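Local coordinates for protein lipoxygenase (Cyanothece sp., PDB 5EK8) that acts as a non-heme iron 9R-lipoxygenase, probably inserting both atoms of molecular oxygen into polyunsaturated fatty acids, at residues E283-T286 with E287-L290; H364-M367 with E368-A371; S489-L492 with V493-M497. One frame throughout, in Å; residues are numbered along the deposited sequence.

Interaction 1 (E283-T286 with E287-L290); sequences EKDT and EHDL. With NA (sodium ion), chain C.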
loop_
_atom_site.group_PDB
_atom_site.type_symbol
_atom_site.label_atom_id
_atom_site.label_comp_id
_atom_site.label_asym_id
_atom_site.label_seq_id
_atom_site.Cartn_x
_atom_site.Cartn_y
_atom_site.Cartn_z
ATOM N N GLU A 283 -15.682 -18.414 1.154
ATOM C CA GLU A 283 -15.470 -19.648 1.893
ATOM C C GLU A 283 -15.083 -19.379 3.350
ATOM O O GLU A 283 -14.061 -18.750 3.628
ATOM C CB GLU A 283 -14.394 -20.491 1.209
ATOM C CG GLU A 283 -14.288 -21.903 1.739
ATOM C CD GLU A 283 -13.094 -22.648 1.178
ATOM O OE1 GLU A 283 -12.246 -22.006 0.521
ATOM O OE2 GLU A 283 -13.003 -23.874 1.397
ATOM N N LYS A 284 -15.914 -19.853 4.271
ATOM C CA LYS A 284 -15.638 -19.746 5.697
ATOM C C LYS A 284 -14.599 -20.782 6.093
ATOM O O LYS A 284 -14.610 -21.895 5.563
ATOM C CB LYS A 284 -16.920 -19.942 6.514
ATOM C CG LYS A 284 -16.772 -19.606 7.985
ATOM C CD LYS A 284 -18.100 -19.661 8.722
ATOM C CE LYS A 284 -18.569 -21.087 8.914
ATOM N NZ LYS A 284 -17.603 -21.900 9.692
ATOM N N ASP A 285 -13.702 -20.426 7.015
ATOM C CA ASP A 285 -12.780 -21.414 7.571
ATOM C C ASP A 285 -13.529 -22.239 8.608
ATOM O O ASP A 285 -14.692 -21.967 8.899
ATOM C CB ASP A 285 -11.513 -20.760 8.168
ATOM C CG ASP A 285 -11.792 -19.879 9.396
ATOM O OD1 ASP A 285 -11.414 -18.688 9.359
ATOM O OD2 ASP A 285 -12.337 -20.370 10.409
ATOM N N THR A 286 -12.871 -23.248 9.163
ATOM C CA THR A 286 -13.546 -24.159 10.081
ATOM C C THR A 286 -13.638 -23.633 11.516
ATOM O O THR A 286 -14.487 -24.082 12.286
ATOM C CB THR A 286 -12.846 -25.525 10.113
ATOM O OG1 THR A 286 -11.486 -25.352 10.529
ATOM C CG2 THR A 286 -12.878 -26.168 8.737
ATOM N N GLU A 287 -12.779 -22.684 11.877
ATOM C CA GLU A 287 -12.705 -22.223 13.262
ATOM C C GLU A 287 -13.729 -21.133 13.593
ATOM O O GLU A 287 -14.468 -21.240 14.572
ATOM C CB GLU A 287 -11.296 -21.707 13.585
ATOM C CG GLU A 287 -10.170 -22.708 13.352
ATOM C CD GLU A 287 -9.553 -22.594 11.963
ATOM O OE1 GLU A 287 -9.234 -21.461 11.535
ATOM O OE2 GLU A 287 -9.388 -23.640 11.298
ATOM N N HIS A 288 -13.768 -20.084 12.779
ATOM C CA HIS A 288 -14.541 -18.893 13.118
ATOM C C HIS A 288 -15.964 -18.909 12.570
ATOM O O HIS A 288 -16.294 -19.676 11.665
ATOM C CB HIS A 288 -13.823 -17.639 12.611
ATOM C CG HIS A 288 -12.362 -17.605 12.932
ATOM N ND1 HIS A 288 -11.390 -17.890 11.998
ATOM C CD2 HIS A 288 -11.708 -17.327 14.085
ATOM C CE1 HIS A 288 -10.199 -17.785 12.560
ATOM N NE2 HIS A 288 -10.364 -17.445 13.826
ATOM N N ASP A 289 -16.800 -18.043 13.132
ATOM C CA ASP A 289 -18.152 -17.846 12.645
ATOM C C ASP A 289 -18.164 -16.798 11.537
ATOM O O ASP A 289 -17.213 -16.031 11.390
ATOM C CB ASP A 289 -19.079 -17.419 13.785
ATOM C CG ASP A 289 -19.240 -18.493 14.842
ATOM O OD1 ASP A 289 -18.954 -19.674 14.554
ATOM O OD2 ASP A 289 -19.659 -18.151 15.966
ATOM N N LEU A 290 -19.249 -16.776 10.765
ATOM C CA LEU A 290 -19.450 -15.766 9.727
ATOM C C LEU A 290 -20.818 -15.122 9.881
ATOM O O LEU A 290 -21.822 -15.820 10.030
ATOM C CB LEU A 290 -19.325 -16.379 8.334
ATOM C CG LEU A 290 -18.177 -15.925 7.434
ATOM C CD1 LEU A 290 -18.416 -16.410 6.011
ATOM C CD2 LEU A 290 -18.017 -14.418 7.477
HETATM NA NA NA C . -9.048 -18.135 8.611
#
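With chi1 at 66°, Asp-285 sets its CG between its own backbone N and carbonyl carbon, turning the carboxylate toward the residues that follow, while His-288 swings its ring beside its backbone N and presents ND1 to that carboxylate. The ND1-H bond to Asp-285 OD1 is 2.8 Å long and fairly straight (165°). It reaches the oxygen from the syn side and lies in the plane of the imidazole, although carboxylate and ring are steeply turned against each other, their planes 72° apart. The other oxygen, OD2, takes the backbone N-H of His-288 almost head-on at 2.8 Å and a weak bond from Glu-287 N. OD1 does double duty, because it also binds the sodium ion at 2.5 Å. His-288 NE2 is bonded to Glu-610 OE1, and two carboxylates on one ring would tend to favour its protonated form, though the sodium ion on OD1 would weaken that pull.

Lys-284 spans the same bend: its chain curls at the last two torsions, and NZ meets His-288 O at 3.2 Å and Asp-285 O at 3.0 Å, with Pro-316 O as a third acceptor. Its aliphatic part runs past Leu-290 in the opposite direction, CD lying 3.5 Å from Leu-290 CB. At the exposed bend, Thr-286 OG1 makes a weak bond to Glu-287 OE2, and CB of Glu-287 sits over one face of the His-288 ring.

The weak bond of Glu-287 N to Asp-285 OD2 gives the bend the outline of an Asx turn, here in the loop joining strands 272-277 and 291-300; the same aspartate supplies the side-chain ligand of a sodium site completed by the carbonyl oxygens of Val-414, Gly-417 and Leu-419.

Interaction 2 (H364-M367 with E368-A371); sequences HVQM and EQYA. With FE2 (Fe (II) ion), chain B.
Met-367 and Tyr-370, one turn apart on the iron-binding helix 337-377, form a Met-aromatic contact. The thioether approaches the ring obliquely: SD lies 5.2 Å from the ring centroid, and the terminal methyl CE comes closer, 3.6 Å from CD2 of Tyr-370. Helix 549-574 packs on both side chains, with helix 394-404 on Met-367 and helix 383-391 on Tyr-370.

Gln-366 and Gln-369 meet differently, with their amide planes 75° apart. Here the partner is backbone: Gln-369, whose chi1 of 65° tucks its chain back along the helix, sends NE2 to Gln-366 O at 3.0 Å, in the carbonyl plane and on a lone pair.

At the other end, the ring of His-364 leads off from residues 368-371 and binds the ferrous ion through NE2 at 2.5 Å, together with His-359, His-570 and the C-terminal carboxylate of Ile-668. Its ND1 is bonded to Asn-398, which probably helps fix the rotation of the ring and also holds Glu-368, itself salt-bridged to Arg-173.

Gln-366 spends its own amide on Lys-362 O, through NE2, and on His-561; its OE1 also accepts from a water at 2.8 Å that lies 2.8 Å from Tyr-370 OH.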
loop_
_atom_site.group_PDB
_atom_site.type_symbol
_atom_site.label_atom_id
_atom_site.label_comp_id
_atom_site.label_asym_id
_atom_site.label_seq_id
_atom_site.Cartn_x
_atom_site.Cartn_y
_atom_site.Cartn_z
ATOM N N HIS A 364 -2.838 -0.845 -0.611
ATOM C CA HIS A 364 -1.595 -1.496 -1.008
ATOM C C HIS A 364 -1.613 -1.974 -2.452
ATOM O O HIS A 364 -0.859 -1.482 -3.303
ATOM C CB HIS A 364 -1.305 -2.680 -0.090
ATOM C CG HIS A 364 -0.886 -2.286 1.290
ATOM N ND1 HIS A 364 0.438 -2.212 1.677
ATOM C CD2 HIS A 364 -1.611 -1.937 2.377
ATOM C CE1 HIS A 364 0.506 -1.841 2.941
ATOM N NE2 HIS A 364 -0.726 -1.668 3.390
ATOM N N VAL A 365 -2.478 -2.945 -2.715
ATOM C CA VAL A 365 -2.549 -3.565 -4.022
ATOM C C VAL A 365 -2.848 -2.549 -5.120
ATOM O O VAL A 365 -2.173 -2.531 -6.148
ATOM C CB VAL A 365 -3.609 -4.670 -4.051
ATOM C CG1 VAL A 365 -3.649 -5.320 -5.431
ATOM C CG2 VAL A 365 -3.321 -5.697 -2.970
ATOM N N GLN A 366 -3.842 -1.695 -4.905
ATOM C CA GLN A 366 -4.235 -0.762 -5.950
ATOM C C GLN A 366 -3.107 0.211 -6.293
ATOM O O GLN A 366 -2.982 0.643 -7.438
ATOM C CB GLN A 366 -5.491 0.019 -5.552
ATOM C CG GLN A 366 -6.049 0.848 -6.704
ATOM C CD GLN A 366 -7.100 1.859 -6.287
ATOM O OE1 GLN A 366 -7.535 2.683 -7.099
ATOM N NE2 GLN A 366 -7.520 1.803 -5.024
ATOM N N MET A 367 -2.274 0.543 -5.313
ATOM C CA MET A 367 -1.222 1.528 -5.542
ATOM C C MET A 367 0.082 0.902 -6.041
ATOM O O MET A 367 0.906 1.590 -6.653
ATOM C CB MET A 367 -0.960 2.336 -4.270
ATOM C CG MET A 367 -2.085 3.296 -3.885
ATOM S SD MET A 367 -2.437 4.560 -5.126
ATOM C CE MET A 367 -3.935 3.920 -5.873
ATOM N N GLU A 368 0.275 -0.393 -5.797
ATOM C CA GLU A 368 1.494 -1.043 -6.278
ATOM C C GLU A 368 1.617 -0.967 -7.803
ATOM O O GLU A 368 2.715 -0.796 -8.330
ATOM C CB GLU A 368 1.571 -2.509 -5.829
ATOM C CG GLU A 368 2.750 -3.256 -6.461
ATOM C CD GLU A 368 3.302 -4.380 -5.610
ATOM O OE1 GLU A 368 4.357 -4.938 -5.984
ATOM O OE2 GLU A 368 2.694 -4.708 -4.573
ATOM N N GLN A 369 0.492 -1.072 -8.509
ATOM C CA GLN A 369 0.505 -1.050 -9.972
ATOM C C GLN A 369 0.988 0.305 -10.480
ATOM O O GLN A 369 1.793 0.392 -11.424
ATOM C CB GLN A 369 -0.884 -1.384 -10.538
ATOM C CG GLN A 369 -1.989 -0.387 -10.233
ATOM C CD GLN A 369 -3.373 -0.901 -10.618
ATOM O OE1 GLN A 369 -3.531 -1.642 -11.593
ATOM N NE2 GLN A 369 -4.385 -0.507 -9.844
ATOM N N TYR A 370 0.518 1.362 -9.823
ATOM C CA TYR A 370 0.945 2.708 -10.148
ATOM C C TYR A 370 2.412 2.889 -9.821
ATOM O O TYR A 370 3.129 3.569 -10.547
ATOM C CB TYR A 370 0.112 3.735 -9.400
ATOM C CG TYR A 370 -1.315 3.792 -9.860
ATOM C CD1 TYR A 370 -1.651 4.381 -11.080
ATOM C CD2 TYR A 370 -2.332 3.265 -9.080
ATOM C CE1 TYR A 370 -2.965 4.438 -11.509
ATOM C CE2 TYR A 370 -3.644 3.313 -9.498
ATOM C CZ TYR A 370 -3.955 3.900 -10.712
ATOM O OH TYR A 370 -5.269 3.946 -11.106
ATOM N N ALA A 371 2.857 2.283 -8.724
ATOM C CA ALA A 371 4.272 2.336 -8.363
ATOM C C ALA A 371 5.141 1.725 -9.459
ATOM O O ALA A 371 6.013 2.395 -10.026
ATOM C CB ALA A 371 4.515 1.627 -7.042
HETATM FE FE FE2 B . -0.552 -0.514 5.577
HETATM O O HOH W 1 -6.790 2.069 -9.741
#

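Interaction 3 (S489-L492 with V493-M497); sequences SEDL and VEHSM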
loop_
_atom_site.group_PDB
_atom_site.type_symbol
_atom_site.label_atom_id
_atom_site.label_comp_id
_atom_site.label_asym_id
_atom_site.label_seq_id
_atom_site.Cartn_x
_atom_site.Cartn_y
_atom_site.Cartn_z
ATOM N N SER A 489 0.979 5.167 -19.027
ATOM C CA SER A 489 -0.416 4.818 -19.253
ATOM C C SER A 489 -0.564 3.394 -19.798
ATOM O O SER A 489 -1.358 2.595 -19.289
ATOM C CB SER A 489 -1.049 5.829 -20.216
ATOM O OG SER A 489 -2.342 5.424 -20.625
ATOM N N GLU A 490 0.216 3.087 -20.829
ATOM C CA GLU A 490 0.159 1.791 -21.491
ATOM C C GLU A 490 0.503 0.657 -20.537
ATOM O O GLU A 490 -0.177 -0.358 -20.520
ATOM C CB GLU A 490 1.094 1.766 -22.701
ATOM C CG GLU A 490 0.618 2.628 -23.859
ATOM C CD GLU A 490 1.603 2.660 -25.007
ATOM O OE1 GLU A 490 1.414 3.482 -25.929
ATOM O OE2 GLU A 490 2.568 1.865 -24.987
ATOM N N ASP A 491 1.551 0.833 -19.736
ATOM C CA ASP A 491 1.919 -0.177 -18.748
ATOM C C ASP A 491 0.795 -0.393 -17.734
ATOM O O ASP A 491 0.450 -1.541 -17.404
ATOM C CB ASP A 491 3.215 0.217 -18.038
ATOM C CG ASP A 491 4.438 -0.463 -18.637
ATOM O OD1 ASP A 491 5.561 -0.205 -18.151
ATOM O OD2 ASP A 491 4.277 -1.263 -19.583
ATOM N N LEU A 492 0.217 0.713 -17.261
ATOM C CA LEU A 492 -0.939 0.646 -16.359
ATOM C C LEU A 492 -2.096 -0.177 -16.931
ATOM O O LEU A 492 -2.541 -1.143 -16.308
ATOM C CB LEU A 492 -1.440 2.050 -16.018
ATOM C CG LEU A 492 -0.552 2.856 -15.073
ATOM C CD1 LEU A 492 -0.987 4.316 -15.051
ATOM C CD2 LEU A 492 -0.562 2.249 -13.661
ATOM N N VAL A 493 -2.580 0.212 -18.109
ATOM C CA VAL A 493 -3.709 -0.470 -18.738
ATOM C C VAL A 493 -3.391 -1.935 -19.036
ATOM O O VAL A 493 -4.163 -2.832 -18.695
ATOM C CB VAL A 493 -4.138 0.229 -20.055
ATOM C CG1 VAL A 493 -5.136 -0.634 -20.832
ATOM C CG2 VAL A 493 -4.721 1.603 -19.768
ATOM N N GLU A 494 -2.246 -2.168 -19.664
ATOM C CA GLU A 494 -1.865 -3.503 -20.100
ATOM C C GLU A 494 -1.646 -4.461 -18.942
ATOM O O GLU A 494 -1.807 -5.669 -19.106
ATOM C CB GLU A 494 -0.600 -3.444 -20.958
ATOM C CG GLU A 494 -0.797 -2.740 -22.294
ATOM C CD GLU A 494 0.467 -2.696 -23.127
ATOM O OE1 GLU A 494 1.465 -3.333 -22.721
ATOM O OE2 GLU A 494 0.459 -2.012 -24.176
ATOM N N HIS A 495 -1.279 -3.941 -17.775
ATOM C CA HIS A 495 -0.945 -4.839 -16.675
ATOM C C HIS A 495 -1.973 -4.852 -15.560
ATOM O O HIS A 495 -1.831 -5.592 -14.591
ATOM C CB HIS A 495 0.428 -4.482 -16.113
ATOM C CG HIS A 495 1.551 -4.820 -17.036
ATOM N ND1 HIS A 495 2.115 -3.900 -17.895
ATOM C CD2 HIS A 495 2.204 -5.986 -17.252
ATOM C CE1 HIS A 495 3.070 -4.482 -18.593
ATOM N NE2 HIS A 495 3.148 -5.749 -18.223
ATOM N N SER A 496 -3.021 -4.050 -15.704
ATOM C CA SER A 496 -4.071 -4.018 -14.701
ATOM C C SER A 496 -4.883 -5.300 -14.781
ATOM O O SER A 496 -4.657 -6.121 -15.664
ATOM C CB SER A 496 -4.962 -2.795 -14.896
ATOM O OG SER A 496 -5.635 -2.828 -16.138
ATOM N N MET A 497 -5.814 -5.480 -13.851
ATOM C CA MET A 497 -6.699 -6.632 -13.898
ATOM C C MET A 497 -7.685 -6.487 -15.039
ATOM O O MET A 497 -7.960 -5.377 -15.495
ATOM C CB MET A 497 -7.464 -6.798 -12.585
ATOM C CG MET A 497 -6.591 -7.029 -11.361
ATOM S SD MET A 497 -7.573 -7.436 -9.901
ATOM C CE MET A 497 -7.960 -9.159 -10.200
#
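Asp-491 O receives two hydrogen bonds from His-495 at the C-terminal end of helix 482-495: the backbone N-H, at 3.0 Å, and ring ND1, at 2.9 Å. The ring bond arrives in the carbonyl plane on a lone pair, and the carbonyl oxygen lies close to the plane of the imidazole, so the side chain folds back onto the last turn of the helix. Holding CG beside its backbone N (chi1 -70°) is what lets the ring do this. The Asp-491 carboxylate runs alongside the ring, the two planes 78° apart, with OD2 3.6 Å from CE1; its other oxygen, OD1, is taken by Arg-376 and Asn-377. A leucine in place of His-495 would probably leave Asp-491 O with the backbone donor alone and lose the ring stack on Tyr-165.

One residue earlier, Glu-494 N donates to Glu-490 O at 2.9 Å. The two glutamates point their OE2 atoms to within 4.5 Å of each other, a pairing of like charges that Lys-66 probably eases by salt-bridging both.

Ser-496 is the first residue to leave helical geometry, and its OG turns back to donate to Val-493 O at 3.0 Å. Outward from these bonds, Leu-492 packs on helix 337-377, while on Val-493 the branch CG2 rests 3.5 Å from Ser-489 O.

In the fold
All three interactions are local, yet their chemistry follows their place in the fold. Interaction 2 lies deepest, its centre about 6 Å from that of the chain, and combines a Met-aromatic contact and an amide hydrogen bond with an iron ligand. Interaction 3, about 12 Å from it between centres, ends a neighbouring helix: its acidic side chains are met by Lys-66 and Arg-376, and Leu-492 CD2 packs 3.5 Å from Tyr-370 CD1, joining helices 337-377 and 482-495. Interaction 1 is partly buried, in a loop between strands about 29 Å from interaction 2 between centres, and touches neither of the others. Aspartate-histidine pairs occur in 283-290 and 489-497, but one uses the carboxylate and the other the backbone carbonyl oxygen.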